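Malonyl CoA-acyl carrier protein transacylase (Synechocystis sp. PCC 6803 substr. Kazusa, PDB 4RR5) transfers the malonyl group from malonyl-CoA to holo-acyl carrier protein, releasing CoA and supplying malonyl-ACP for fatty acid biosynthesis. Local coordinates at residues A126-L136 against I169-R177; V242-N250 against L268-C276. All coordinates share one frame; numbering follows the deposited sequence.

Interaction 1 (A126-L136 against I169-R177)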
ATOM      1  N   ALA A 126      11.181  -8.073   8.020  1.00 37.68           N
ATOM      2  CA  ALA A 126      11.031  -9.448   7.544  1.00 41.01           C
ATOM      3  C   ALA A 126       9.578  -9.895   7.580  1.00 40.88           C
ATOM      4  O   ALA A 126       8.808  -9.460   8.436  1.00 41.95           O
ATOM      5  CB  ALA A 126      11.883 -10.405   8.369  1.00 41.33           C
ATOM      6  N   ALA A 127       9.205 -10.775   6.657  1.00 38.38           N
ATOM      7  CA  ALA A 127       7.854 -11.319   6.651  1.00 40.46           C
ATOM      8  C   ALA A 127       7.861 -12.737   7.215  1.00 44.08           C
ATOM      9  O   ALA A 127       8.849 -13.458   7.100  1.00 42.09           O
ATOM     10  CB  ALA A 127       7.270 -11.301   5.252  1.00 37.82           C
ATOM     11  N   LEU A 128       6.755 -13.127   7.831  1.00 37.63           N
ATOM     12  CA  LEU A 128       6.665 -14.427   8.466  1.00 36.90           C
ATOM     13  C   LEU A 128       5.421 -15.113   7.969  1.00 41.25           C
ATOM     14  O   LEU A 128       4.324 -14.576   8.083  1.00 41.33           O
ATOM     15  CB  LEU A 128       6.638 -14.296   9.992  1.00 37.90           C
ATOM     16  CG  LEU A 128       7.901 -13.734  10.639  1.00 35.88           C
ATOM     17  CD1 LEU A 128       7.635 -13.266  12.053  1.00 38.99           C
ATOM     18  CD2 LEU A 128       8.962 -14.793  10.649  1.00 43.64           C
ATOM     19  N   MET A 129       5.585 -16.288   7.380  1.00 47.82           N
ATOM     20  CA  MET A 129       4.428 -16.993   6.864  1.00 49.43           C
ATOM     21  C   MET A 129       4.274 -18.274   7.657  1.00 51.33           C
ATOM     22  O   MET A 129       5.233 -19.023   7.822  1.00 56.40           O
ATOM     23  CB  MET A 129       4.558 -17.276   5.359  1.00 56.41           C
ATOM     24  CG  MET A 129       3.550 -18.330   4.872  1.00 69.29           C
ATOM     25  SD  MET A 129       3.271 -18.514   3.090  1.00 98.12           S
ATOM     26  CE  MET A 129       1.836 -19.603   3.106  1.00 67.21           C
ATOM     27  N   LYS A 130       3.064 -18.490   8.166  1.00 47.61           N
ATOM     28  CA  LYS A 130       2.725 -19.679   8.932  1.00 56.44           C
ATOM     29  C   LYS A 130       3.564 -19.786  10.211  1.00 55.10           C
ATOM     30  O   LYS A 130       4.486 -20.599  10.298  1.00 59.06           O
ATOM     31  CB  LYS A 130       2.898 -20.936   8.069  1.00 58.18           C
ATOM     32  CG  LYS A 130       1.616 -21.726   7.858  1.00 56.10           C
ATOM     33  CD  LYS A 130       0.798 -21.158   6.718  1.00 60.93           C
ATOM     34  CE  LYS A 130      -0.571 -21.809   6.652  1.00 62.17           C
ATOM     35  NZ  LYS A 130      -1.420 -21.418   7.811  1.00 63.37           N
ATOM     36  N   PHE A 131       3.224 -18.971  11.205  1.00 53.97           N
ATOM     37  CA  PHE A 131       4.021 -18.879  12.425  1.00 52.09           C
ATOM     38  C   PHE A 131       3.244 -19.242  13.675  1.00 46.48           C
ATOM     39  O   PHE A 131       2.020 -19.263  13.685  1.00 44.17           O
ATOM     40  CB  PHE A 131       4.602 -17.462  12.584  1.00 48.56           C
ATOM     41  CG  PHE A 131       3.573 -16.383  12.543  1.00 45.95           C
ATOM     42  CD1 PHE A 131       3.211 -15.805  11.339  1.00 43.52           C
ATOM     43  CD2 PHE A 131       2.954 -15.956  13.708  1.00 49.65           C
ATOM     44  CE1 PHE A 131       2.249 -14.821  11.297  1.00 46.91           C
ATOM     45  CE2 PHE A 131       1.992 -14.969  13.676  1.00 48.32           C
ATOM     46  CZ  PHE A 131       1.637 -14.400  12.471  1.00 46.82           C
ATOM     47  N   ASP A 132       3.978 -19.523  14.737  1.00 51.65           N
ATOM     48  CA  ASP A 132       3.366 -19.717  16.033  1.00 53.02           C
ATOM     49  C   ASP A 132       2.974 -18.359  16.589  1.00 48.88           C
ATOM     50  O   ASP A 132       3.839 -17.607  17.041  1.00 42.99           O
ATOM     51  CB  ASP A 132       4.324 -20.437  16.980  1.00 56.28           C
ATOM     52  CG  ASP A 132       3.604 -21.155  18.093  1.00 54.55           C
ATOM     53  OD1 ASP A 132       2.924 -22.156  17.794  1.00 52.31           O
ATOM     54  OD2 ASP A 132       3.712 -20.721  19.258  1.00 58.05           O
ATOM     55  N   GLN A 133       1.676 -18.049  16.541  1.00 47.06           N
ATOM     56  CA  GLN A 133       1.178 -16.757  17.013  1.00 55.09           C
ATOM     57  C   GLN A 133       1.565 -16.519  18.479  1.00 56.00           C
ATOM     58  O   GLN A 133       1.855 -15.392  18.886  1.00 52.65           O
ATOM     59  CB  GLN A 133      -0.337 -16.669  16.838  1.00 50.23           C
ATOM     60  CG  GLN A 133      -0.823 -17.139  15.476  1.00 53.62           C
ATOM     61  CD  GLN A 133      -2.305 -16.843  15.240  1.00 65.12           C
ATOM     62  OE1 GLN A 133      -2.876 -15.937  15.850  1.00 71.02           O
ATOM     63  NE2 GLN A 133      -2.930 -17.612  14.350  1.00 62.93           N
ATOM     64  N   THR A 134       1.591 -17.599  19.254  1.00 56.00           N
ATOM     65  CA  THR A 134       2.036 -17.566  20.644  1.00 51.23           C
ATOM     66  C   THR A 134       3.525 -17.227  20.768  1.00 55.01           C
ATOM     67  O   THR A 134       3.901 -16.315  21.505  1.00 57.85           O
ATOM     68  CB  THR A 134       1.761 -18.914  21.326  1.00 53.91           C
ATOM     69  OG1 THR A 134       0.382 -19.263  21.141  1.00 57.07           O
ATOM     70  CG2 THR A 134       2.077 -18.841  22.809  1.00 50.77           C
ATOM     71  N   GLN A 135       4.368 -17.960  20.047  1.00 55.17           N
ATOM     72  CA  GLN A 135       5.805 -17.703  20.054  1.00 57.19           C
ATOM     73  C   GLN A 135       6.162 -16.351  19.458  1.00 58.15           C
ATOM     74  O   GLN A 135       7.233 -15.813  19.726  1.00 62.73           O
ATOM     75  CB  GLN A 135       6.553 -18.793  19.295  1.00 54.27           C
ATOM     76  CG  GLN A 135       6.623 -20.096  20.031  1.00 58.00           C
ATOM     77  CD  GLN A 135       7.135 -21.208  19.160  1.00 67.23           C
ATOM     78  OE1 GLN A 135       7.840 -20.964  18.181  1.00 67.48           O
ATOM     79  NE2 GLN A 135       6.776 -22.444  19.502  1.00 66.02           N
ATOM     80  N   LEU A 136       5.281 -15.814  18.623  1.00 53.25           N
ATOM     81  CA  LEU A 136       5.516 -14.488  18.074  1.00 55.60           C
ATOM     82  C   LEU A 136       5.367 -13.437  19.172  1.00 55.01           C
ATOM     83  O   LEU A 136       6.184 -12.518  19.267  1.00 47.17           O
ATOM     84  CB  LEU A 136       4.565 -14.191  16.911  1.00 50.45           C
ATOM     85  CG  LEU A 136       4.850 -12.840  16.253  1.00 52.27           C
ATOM     86  CD1 LEU A 136       6.304 -12.774  15.765  1.00 44.20           C
ATOM     87  CD2 LEU A 136       3.864 -12.536  15.129  1.00 45.33           C
ATOM     88  N   ILE A 169      14.284 -12.813  16.285  1.00 62.95           N
ATOM     89  CA  ILE A 169      12.941 -13.378  16.224  1.00 61.58           C
ATOM     90  C   ILE A 169      12.824 -14.397  15.086  1.00 65.62           C
ATOM     91  O   ILE A 169      12.154 -15.425  15.240  1.00 66.51           O
ATOM     92  CB  ILE A 169      11.882 -12.255  16.068  1.00 62.18           C
ATOM     93  CG1 ILE A 169      11.757 -11.475  17.378  1.00 57.20           C
ATOM     94  CG2 ILE A 169      10.522 -12.813  15.657  1.00 59.84           C
ATOM     95  CD1 ILE A 169      10.575 -10.547  17.421  1.00 51.54           C
ATOM     96  N   LEU A 170      13.510 -14.130  13.970  1.00 65.01           N
ATOM     97  CA  LEU A 170      13.576 -15.063  12.834  1.00 63.96           C
ATOM     98  C   LEU A 170      14.022 -16.456  13.257  1.00 66.04           C
ATOM     99  O   LEU A 170      13.431 -17.472  12.857  1.00 63.13           O
ATOM    100  CB  LEU A 170      14.533 -14.543  11.752  1.00 56.68           C
ATOM    101  CG  LEU A 170      14.015 -13.448  10.812  1.00 60.17           C
ATOM    102  CD1 LEU A 170      14.831 -13.358   9.521  1.00 54.42           C
ATOM    103  CD2 LEU A 170      12.540 -13.656  10.516  1.00 62.01           C
ATOM    104  N   ALA A 171      15.071 -16.488  14.074  1.00 66.78           N
ATOM    105  CA  ALA A 171      15.690 -17.743  14.494  1.00 63.75           C
ATOM    106  C   ALA A 171      14.981 -18.409  15.679  1.00 64.60           C
ATOM    107  O   ALA A 171      15.152 -19.602  15.910  1.00 54.32           O
ATOM    108  CB  ALA A 171      17.154 -17.501  14.818  1.00 48.88           C
ATOM    109  N   ASN A 172      14.173 -17.643  16.411  1.00 69.13           N
ATOM    110  CA  ASN A 172      13.514 -18.178  17.602  1.00 68.10           C
ATOM    111  C   ASN A 172      11.992 -17.899  17.634  1.00 71.47           C
ATOM    112  O   ASN A 172      11.408 -17.535  18.666  1.00 72.67           O
ATOM    113  CB  ASN A 172      14.191 -17.636  18.856  1.00 65.07           C
ATOM    114  CG  ASN A 172      13.935 -18.510  20.084  1.00 77.60           C
ATOM    115  OD1 ASN A 172      12.800 -18.893  20.380  1.00 79.37           O
ATOM    116  ND2 ASN A 172      15.010 -18.858  20.787  1.00 79.69           N
ATOM    117  N   VAL A 173      11.359 -18.047  16.472  1.00 65.33           N
ATOM    118  CA  VAL A 173       9.903 -18.157  16.365  1.00 62.17           C
ATOM    119  C   VAL A 173       9.601 -19.253  15.344  1.00 61.48           C
ATOM    120  O   VAL A 173      10.087 -19.205  14.210  1.00 56.09           O
ATOM    121  CB  VAL A 173       9.224 -16.836  15.947  1.00 59.97           C
ATOM    122  CG1 VAL A 173       7.805 -17.091  15.476  1.00 56.04           C
ATOM    123  CG2 VAL A 173       9.207 -15.855  17.101  1.00 60.31           C
ATOM    124  N   LYS A 174       8.807 -20.242  15.747  1.00 65.63           N
ATOM    125  CA  LYS A 174       8.461 -21.317  14.834  1.00 61.01           C
ATOM    126  C   LYS A 174       7.612 -20.764  13.702  1.00 65.75           C
ATOM    127  O   LYS A 174       6.559 -20.142  13.934  1.00 58.07           O
ATOM    128  CB  LYS A 174       7.730 -22.461  15.546  1.00 65.85           C
ATOM    129  CG  LYS A 174       7.669 -23.761  14.737  1.00 67.06           C
ATOM    130  CD  LYS A 174       6.324 -23.957  14.044  1.00 66.27           C
ATOM    131  CE  LYS A 174       6.366 -25.149  13.096  1.00 66.80           C
ATOM    132  NZ  LYS A 174       6.841 -24.743  11.739  1.00 69.59           N
ATOM    133  N   ALA A 175       8.120 -21.015  12.492  1.00 67.25           N
ATOM    134  CA  ALA A 175       7.572 -20.587  11.208  1.00 63.76           C
ATOM    135  C   ALA A 175       8.639 -20.748  10.156  1.00 70.56           C
ATOM    136  O   ALA A 175       9.796 -20.395  10.388  1.00 71.24           O
ATOM    137  CB  ALA A 175       7.142 -19.144  11.229  1.00 60.72           C
ATOM    138  N   ARG A 176       8.266 -21.241   8.990  1.00 61.26           N
ATOM    139  CA  ARG A 176       9.007 -20.832   7.817  1.00 69.56           C
ATOM    140  C   ARG A 176       8.090 -21.040   6.626  1.00 73.02           C
ATOM    141  O   ARG A 176       7.168 -21.877   6.664  1.00 62.08           O
ATOM    142  CB  ARG A 176      10.403 -21.530   7.704  1.00 73.44           C
ATOM    143  CG  ARG A 176      10.525 -23.046   7.736  1.00 74.27           C
ATOM    144  CD  ARG A 176      12.011 -23.418   8.025  1.00 74.40           C
ATOM    145  NE  ARG A 176      12.580 -22.571   9.081  1.00 65.23           N
ATOM    146  CZ  ARG A 176      12.231 -22.646  10.366  1.00 62.94           C
ATOM    147  NH1 ARG A 176      11.332 -23.547  10.757  1.00 67.17           N
ATOM    148  NH2 ARG A 176      12.770 -21.822  11.261  1.00 56.15           N
ATOM    149  N   ARG A 177       8.323 -20.215   5.602  1.00 75.74           N
ATOM    150  CA  ARG A 177       9.519 -19.348   5.587  1.00 72.36           C
ATOM    151  C   ARG A 177       9.400 -17.999   6.308  1.00 65.80           C
ATOM    152  O   ARG A 177       8.311 -17.528   6.640  1.00 62.08           O
ATOM    153  CB  ARG A 177       9.989 -19.117   4.156  1.00 73.10           C
ATOM    154  CG  ARG A 177      11.289 -19.846   3.853  1.00 73.73           C
ATOM    155  CD  ARG A 177      12.439 -19.262   4.649  1.00 74.40           C
ATOM    156  NE  ARG A 177      13.658 -20.062   4.563  1.00 73.59           N
ATOM    157  CZ  ARG A 177      14.516 -20.005   3.549  1.00 66.34           C
ATOM    158  NH1 ARG A 177      14.274 -19.202   2.515  1.00 67.16           N
ATOM    159  NH2 ARG A 177      15.608 -20.760   3.564  1.00 51.28           N
TER
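Gln135 reaches from the first turn of its helix to Lys174. Its CB faces Val173, 4.4 Å from CG1, and an extended chain beyond CG carries the amide to the Lys174 backbone. CD lies 3.9 Å from Lys174 CB, and NE2 sits beside the same carbon. OE1 accepts from Lys174 N at 2.7 Å, with the donor almost in line with the side-chain carbonyl (166° at OE1). Lys174 is held at both its backbone N and its backbone O, the latter accepting from Asp132 N at 2.8 Å. Asp132 also N-caps the helix through Gln135 N to OD2, so the two residues that bind Lys174 are bonded to each other. Further along, Met129 N donates to Arg177 O at 3.1 Å, 167° at the hydrogen. Beside these bonds, Leu170 CD2 packs on Leu128 CD2 (3.8 Å) and Ala126 CB, Leu136 CD1 approaches Ile169 CG2 at 4.2 Å, and Val173 CG2 lies 3.3 Å from Gln135 O. Both segments belong to a ferredoxin-like subdomain, its strands ordered 178-180, 124-129, 156-161, 146-153. Hydrogen bonds thus hold Lys174 and Arg177 by their backbones, while apolar contacts join helix 163-171 to strand 124-129 and helix 133-140.

Interaction 2 (V242-N250 against L268-C276); sequences VRWRETMVN and LTGLCKRTC
The Trp244 indole takes Leu268 on one face: CD2 stands 4.2 Å from the centroid of the five-membered ring, 25° off its normal, a CH-pi contact. The opposite face receives Thr247 CG2 from the same helix, 4.0 Å above the plane and offset toward the rim. The other Leu268 branch, CD1, meets the benzo carbon CZ2 at 3.7 Å, so the leucine straddles both halves of the indole. Leu271 CD1 comes obliquely to Trp244 CD1 at 4.0 Å. Trp244 NE1 is satisfied by Tyr259 OH, and the ring meets that of His87, next to Ser88, the probable nucleophile. The Arg243 guanidinium meets Glu246 at its edge, in plane, NE and NH2 each gripping one carboxylate oxygen. Helix 267-273 is the connection of a beta-alpha-beta crossover between the parallel neighbours 258-262 and 280-284, while helix 244-254 leads into the first of these strands; the short helical segments cross at -70° with axes 10.5 Å apart. Met248 bridges that gap. Its chain runs extended to SD, which sits 3.5 Å from Cys272 CA, and a bend at the last torsion (chi3 -66°) turns CE toward Thr275, 3.6 Å from OG1. The two side chains meet at about a right angle. Val249 CG2 packs on Thr275 CG2 at 4.1 Å, and Cys276 SG approaches Met248 O.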
ATOM      1  N   VAL A 242       0.263  -1.658   9.656  1.00 28.81           N
ATOM      2  CA  VAL A 242      -0.727  -1.862   8.617  1.00 27.73           C
ATOM      3  C   VAL A 242      -1.654  -3.021   9.005  1.00 30.65           C
ATOM      4  O   VAL A 242      -1.289  -4.214   8.932  1.00 28.91           O
ATOM      5  CB  VAL A 242      -0.053  -2.130   7.262  1.00 25.01           C
ATOM      6  CG1 VAL A 242      -1.087  -2.440   6.208  1.00 22.72           C
ATOM      7  CG2 VAL A 242       0.760  -0.911   6.853  1.00 25.13           C
ATOM      8  N   ARG A 243      -2.852  -2.647   9.437  1.00 27.62           N
ATOM      9  CA  ARG A 243      -3.859  -3.595   9.882  1.00 28.30           C
ATOM     10  C   ARG A 243      -4.692  -4.098   8.706  1.00 29.88           C
ATOM     11  O   ARG A 243      -5.900  -3.852   8.632  1.00 26.39           O
ATOM     12  CB  ARG A 243      -4.724  -2.931  10.939  1.00 21.03           C
ATOM     13  CG  ARG A 243      -3.847  -2.296  12.005  1.00 25.70           C
ATOM     14  CD  ARG A 243      -4.599  -1.405  12.944  1.00 25.00           C
ATOM     15  NE  ARG A 243      -5.746  -2.108  13.498  1.00 35.14           N
ATOM     16  CZ  ARG A 243      -6.633  -1.557  14.310  1.00 32.98           C
ATOM     17  NH1 ARG A 243      -6.509  -0.284  14.667  1.00 22.74           N
ATOM     18  NH2 ARG A 243      -7.643  -2.286  14.751  1.00 37.94           N
ATOM     19  N   TRP A 244      -4.040  -4.802   7.780  1.00 27.22           N
ATOM     20  CA  TRP A 244      -4.714  -5.195   6.552  1.00 24.66           C
ATOM     21  C   TRP A 244      -5.668  -6.349   6.798  1.00 29.02           C
ATOM     22  O   TRP A 244      -6.762  -6.376   6.234  1.00 31.27           O
ATOM     23  CB  TRP A 244      -3.725  -5.563   5.449  1.00 25.59           C
ATOM     24  CG  TRP A 244      -4.427  -5.659   4.147  1.00 22.60           C
ATOM     25  CD1 TRP A 244      -4.794  -6.800   3.492  1.00 24.38           C
ATOM     26  CD2 TRP A 244      -4.921  -4.570   3.366  1.00 21.01           C
ATOM     27  NE1 TRP A 244      -5.476  -6.485   2.341  1.00 25.33           N
ATOM     28  CE2 TRP A 244      -5.574  -5.122   2.244  1.00 27.23           C
ATOM     29  CE3 TRP A 244      -4.874  -3.180   3.504  1.00 22.97           C
ATOM     30  CZ2 TRP A 244      -6.157  -4.328   1.253  1.00 21.28           C
ATOM     31  CZ3 TRP A 244      -5.468  -2.394   2.528  1.00 20.83           C
ATOM     32  CH2 TRP A 244      -6.102  -2.973   1.419  1.00 22.27           C
ATOM     33  N   ARG A 245      -5.271  -7.292   7.647  1.00 30.31           N
ATOM     34  CA  ARG A 245      -6.170  -8.379   8.038  1.00 32.86           C
ATOM     35  C   ARG A 245      -7.527  -7.826   8.460  1.00 30.84           C
ATOM     36  O   ARG A 245      -8.560  -8.209   7.914  1.00 32.32           O
ATOM     37  CB  ARG A 245      -5.560  -9.218   9.168  1.00 37.28           C
ATOM     38  CG  ARG A 245      -6.489 -10.317   9.706  1.00 39.54           C
ATOM     39  CD  ARG A 245      -5.898 -11.091  10.902  1.00 39.02           C
ATOM     40  NE  ARG A 245      -5.506 -10.248  12.038  1.00 35.63           N
ATOM     41  CZ  ARG A 245      -6.340  -9.763  12.960  1.00 38.86           C
ATOM     42  NH1 ARG A 245      -7.644 -10.008  12.894  1.00 41.91           N
ATOM     43  NH2 ARG A 245      -5.872  -9.018  13.954  1.00 40.66           N
ATOM     44  N   GLU A 246      -7.505  -6.900   9.414  1.00 34.57           N
ATOM     45  CA  GLU A 246      -8.720  -6.264   9.918  1.00 32.47           C
ATOM     46  C   GLU A 246      -9.416  -5.456   8.842  1.00 33.31           C
ATOM     47  O   GLU A 246     -10.620  -5.203   8.918  1.00 35.92           O
ATOM     48  CB  GLU A 246      -8.405  -5.350  11.107  1.00 31.58           C
ATOM     49  CG  GLU A 246      -7.983  -6.069  12.383  1.00 32.03           C
ATOM     50  CD  GLU A 246      -7.467  -5.103  13.437  1.00 38.86           C
ATOM     51  OE1 GLU A 246      -6.274  -4.754  13.396  1.00 43.78           O
ATOM     52  OE2 GLU A 246      -8.254  -4.674  14.306  1.00 42.89           O
ATOM     53  N   THR A 247      -8.660  -5.029   7.842  1.00 33.92           N
ATOM     54  CA  THR A 247      -9.261  -4.245   6.778  1.00 31.52           C
ATOM     55  C   THR A 247     -10.218  -5.134   5.995  1.00 30.55           C
ATOM     56  O   THR A 247     -11.368  -4.756   5.735  1.00 29.03           O
ATOM     57  CB  THR A 247      -8.200  -3.642   5.864  1.00 26.38           C
ATOM     58  OG1 THR A 247      -7.450  -2.671   6.608  1.00 26.67           O
ATOM     59  CG2 THR A 247      -8.860  -2.960   4.690  1.00 23.94           C
ATOM     60  N   MET A 248      -9.746  -6.335   5.674  1.00 26.95           N
ATOM     61  CA  MET A 248     -10.526  -7.302   4.913  1.00 30.15           C
ATOM     62  C   MET A 248     -11.759  -7.806   5.672  1.00 35.61           C
ATOM     63  O   MET A 248     -12.846  -7.941   5.095  1.00 35.49           O
ATOM     64  CB  MET A 248      -9.629  -8.470   4.505  1.00 31.79           C
ATOM     65  CG  MET A 248      -8.571  -8.048   3.514  1.00 21.11           C
ATOM     66  SD  MET A 248      -7.431  -9.337   3.064  1.00 30.88           S
ATOM     67  CE  MET A 248      -6.605  -9.606   4.642  1.00 30.88           C
ATOM     68  N   VAL A 249     -11.590  -8.074   6.962  1.00 36.28           N
ATOM     69  CA  VAL A 249     -12.700  -8.510   7.799  1.00 32.36           C
ATOM     70  C   VAL A 249     -13.777  -7.435   7.882  1.00 36.15           C
ATOM     71  O   VAL A 249     -14.972  -7.742   7.795  1.00 41.88           O
ATOM     72  CB  VAL A 249     -12.236  -8.862   9.226  1.00 34.87           C
ATOM     73  CG1 VAL A 249     -13.407  -9.369  10.048  1.00 35.49           C
ATOM     74  CG2 VAL A 249     -11.121  -9.893   9.190  1.00 28.97           C
ATOM     75  N   ASN A 250     -13.350  -6.182   8.052  1.00 33.39           N
ATOM     76  CA  ASN A 250     -14.277  -5.050   8.120  1.00 31.44           C
ATOM     77  C   ASN A 250     -15.071  -4.895   6.844  1.00 38.97           C
ATOM     78  O   ASN A 250     -16.251  -4.541   6.867  1.00 39.94           O
ATOM     79  CB  ASN A 250     -13.531  -3.755   8.400  1.00 26.54           C
ATOM     80  CG  ASN A 250     -13.015  -3.683   9.817  1.00 35.01           C
ATOM     81  OD1 ASN A 250     -12.990  -4.688  10.531  1.00 37.35           O
ATOM     82  ND2 ASN A 250     -12.592  -2.495  10.235  1.00 32.46           N
ATOM     83  N   LEU A 268      -2.818  -8.821  -2.669  1.00 26.68           N
ATOM     84  CA  LEU A 268      -3.900  -8.438  -1.779  1.00 25.87           C
ATOM     85  C   LEU A 268      -5.110  -9.351  -1.935  1.00 30.76           C
ATOM     86  O   LEU A 268      -5.914  -9.490  -1.010  1.00 33.91           O
ATOM     87  CB  LEU A 268      -4.303  -6.978  -2.013  1.00 21.72           C
ATOM     88  CG  LEU A 268      -3.300  -5.858  -1.696  1.00 21.78           C
ATOM     89  CD1 LEU A 268      -4.033  -4.540  -1.770  1.00 20.85           C
ATOM     90  CD2 LEU A 268      -2.640  -6.017  -0.329  1.00 18.38           C
ATOM     91  N   THR A 269      -5.254  -9.969  -3.103  1.00 33.01           N
ATOM     92  CA  THR A 269      -6.293 -10.988  -3.276  1.00 33.54           C
ATOM     93  C   THR A 269      -5.791 -12.319  -2.713  1.00 32.47           C
ATOM     94  O   THR A 269      -6.571 -13.106  -2.186  1.00 32.65           O
ATOM     95  CB  THR A 269      -6.698 -11.188  -4.750  1.00 26.88           C
ATOM     96  OG1 THR A 269      -5.524 -11.391  -5.541  1.00 24.72           O
ATOM     97  CG2 THR A 269      -7.488  -9.996  -5.274  1.00 25.47           C
ATOM     98  N   GLY A 270      -4.489 -12.565  -2.847  1.00 32.21           N
ATOM     99  CA  GLY A 270      -3.850 -13.706  -2.214  1.00 29.87           C
ATOM    100  C   GLY A 270      -4.102 -13.695  -0.714  1.00 36.72           C
ATOM    101  O   GLY A 270      -4.510 -14.709  -0.134  1.00 40.53           O
ATOM    102  N   LEU A 271      -3.875 -12.541  -0.087  1.00 32.74           N
ATOM    103  CA  LEU A 271      -4.170 -12.365   1.330  1.00 29.21           C
ATOM    104  C   LEU A 271      -5.650 -12.609   1.598  1.00 35.38           C
ATOM    105  O   LEU A 271      -6.006 -13.334   2.522  1.00 35.33           O
ATOM    106  CB  LEU A 271      -3.766 -10.964   1.804  1.00 27.91           C
ATOM    107  CG  LEU A 271      -2.259 -10.723   1.889  1.00 28.01           C
ATOM    108  CD1 LEU A 271      -1.950  -9.291   2.222  1.00 22.77           C
ATOM    109  CD2 LEU A 271      -1.658 -11.641   2.922  1.00 32.47           C
ATOM    110  N   CYS A 272      -6.510 -12.015   0.778  1.00 35.23           N
ATOM    111  CA  CYS A 272      -7.949 -12.143   0.985  1.00 38.01           C
ATOM    112  C   CYS A 272      -8.458 -13.586   0.907  1.00 41.94           C
ATOM    113  O   CYS A 272      -9.459 -13.936   1.546  1.00 44.09           O
ATOM    114  CB  CYS A 272      -8.714 -11.299  -0.022  1.00 33.27           C
ATOM    115  SG  CYS A 272     -10.383 -10.933   0.555  1.00 29.97           S
ATOM    116  N   LYS A 273      -7.772 -14.409   0.121  1.00 38.80           N
ATOM    117  CA  LYS A 273      -8.130 -15.812  -0.015  1.00 43.50           C
ATOM    118  C   LYS A 273      -8.210 -16.455   1.358  1.00 47.13           C
ATOM    119  O   LYS A 273      -9.251 -16.971   1.763  1.00 46.99           O
ATOM    120  CB  LYS A 273      -7.116 -16.553  -0.886  1.00 38.45           C
ATOM    121  CG  LYS A 273      -7.330 -16.373  -2.381  1.00 37.75           C
ATOM    122  CD  LYS A 273      -6.432 -17.315  -3.171  1.00 38.86           C
ATOM    123  CE  LYS A 273      -6.570 -17.073  -4.673  1.00 33.73           C
ATOM    124  NZ  LYS A 273      -5.852 -18.114  -5.447  1.00 38.53           N
ATOM    125  N   ARG A 274      -7.102 -16.368   2.082  1.00 49.85           N
ATOM    126  CA  ARG A 274      -6.965 -17.005   3.380  1.00 45.10           C
ATOM    127  C   ARG A 274      -7.434 -16.126   4.535  1.00 47.22           C
ATOM    128  O   ARG A 274      -6.955 -16.291   5.658  1.00 54.93           O
ATOM    129  CB  ARG A 274      -5.506 -17.409   3.589  1.00 45.34           C
ATOM    130  CG  ARG A 274      -4.960 -18.249   2.443  1.00 49.26           C
ATOM    131  CD  ARG A 274      -3.446 -18.405   2.481  1.00 47.89           C
ATOM    132  NE  ARG A 274      -3.010 -19.255   1.381  1.00 54.84           N
ATOM    133  CZ  ARG A 274      -2.790 -20.563   1.482  1.00 59.16           C
ATOM    134  NH1 ARG A 274      -2.940 -21.175   2.653  1.00 59.01           N
ATOM    135  NH2 ARG A 274      -2.410 -21.258   0.413  1.00 50.99           N
ATOM    136  N   THR A 275      -8.365 -15.202   4.273  1.00 44.07           N
ATOM    137  CA  THR A 275      -8.913 -14.352   5.338  1.00 41.72           C
ATOM    138  C   THR A 275     -10.424 -14.192   5.244  1.00 44.15           C
ATOM    139  O   THR A 275     -11.134 -14.367   6.236  1.00 42.52           O
ATOM    140  CB  THR A 275      -8.282 -12.948   5.336  1.00 37.58           C
ATOM    141  OG1 THR A 275      -6.904 -13.045   5.715  1.00 37.93           O
ATOM    142  CG2 THR A 275      -9.017 -12.019   6.315  1.00 37.23           C
ATOM    143  N   CYS A 276     -10.906 -13.826   4.060  1.00 47.95           N
ATOM    144  CA  CYS A 276     -12.342 -13.812   3.779  1.00 51.45           C
ATOM    145  C   CYS A 276     -12.598 -14.513   2.453  1.00 50.50           C
ATOM    146  O   CYS A 276     -12.794 -13.857   1.430  1.00 51.27           O
ATOM    147  CB  CYS A 276     -12.884 -12.386   3.750  1.00 41.86           C
ATOM    148  SG  CYS A 276     -12.558 -11.488   5.258  1.00 46.28           S
TER

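The two contacts follow one another along the chain, interaction 1 being complete before residue 242 is reached. The centres of interactions 1 and 2 are about 19 Å apart, and the nearest atoms of interactions 1 and 2 about 5 Å, without touching. A mixed sheet connects them: strand 124-129 of interaction 1 is a member, and the short strand 242-243 forms the far border beside 146-153. The helices of interaction 2 lead to and connect strands 258-262 and 280-284 of the four-stranded parallel sheet, consistent with a place between the subdomains; its centre is 13 Å from the chain centre, that of interaction 1 23 Å. Glu155 approaches both, through a salt bridge with Arg274 and a weak, long ion pair with Lys130. The Trp244 side chain is about 8 Å from that of Ser88, the probable nucleophile.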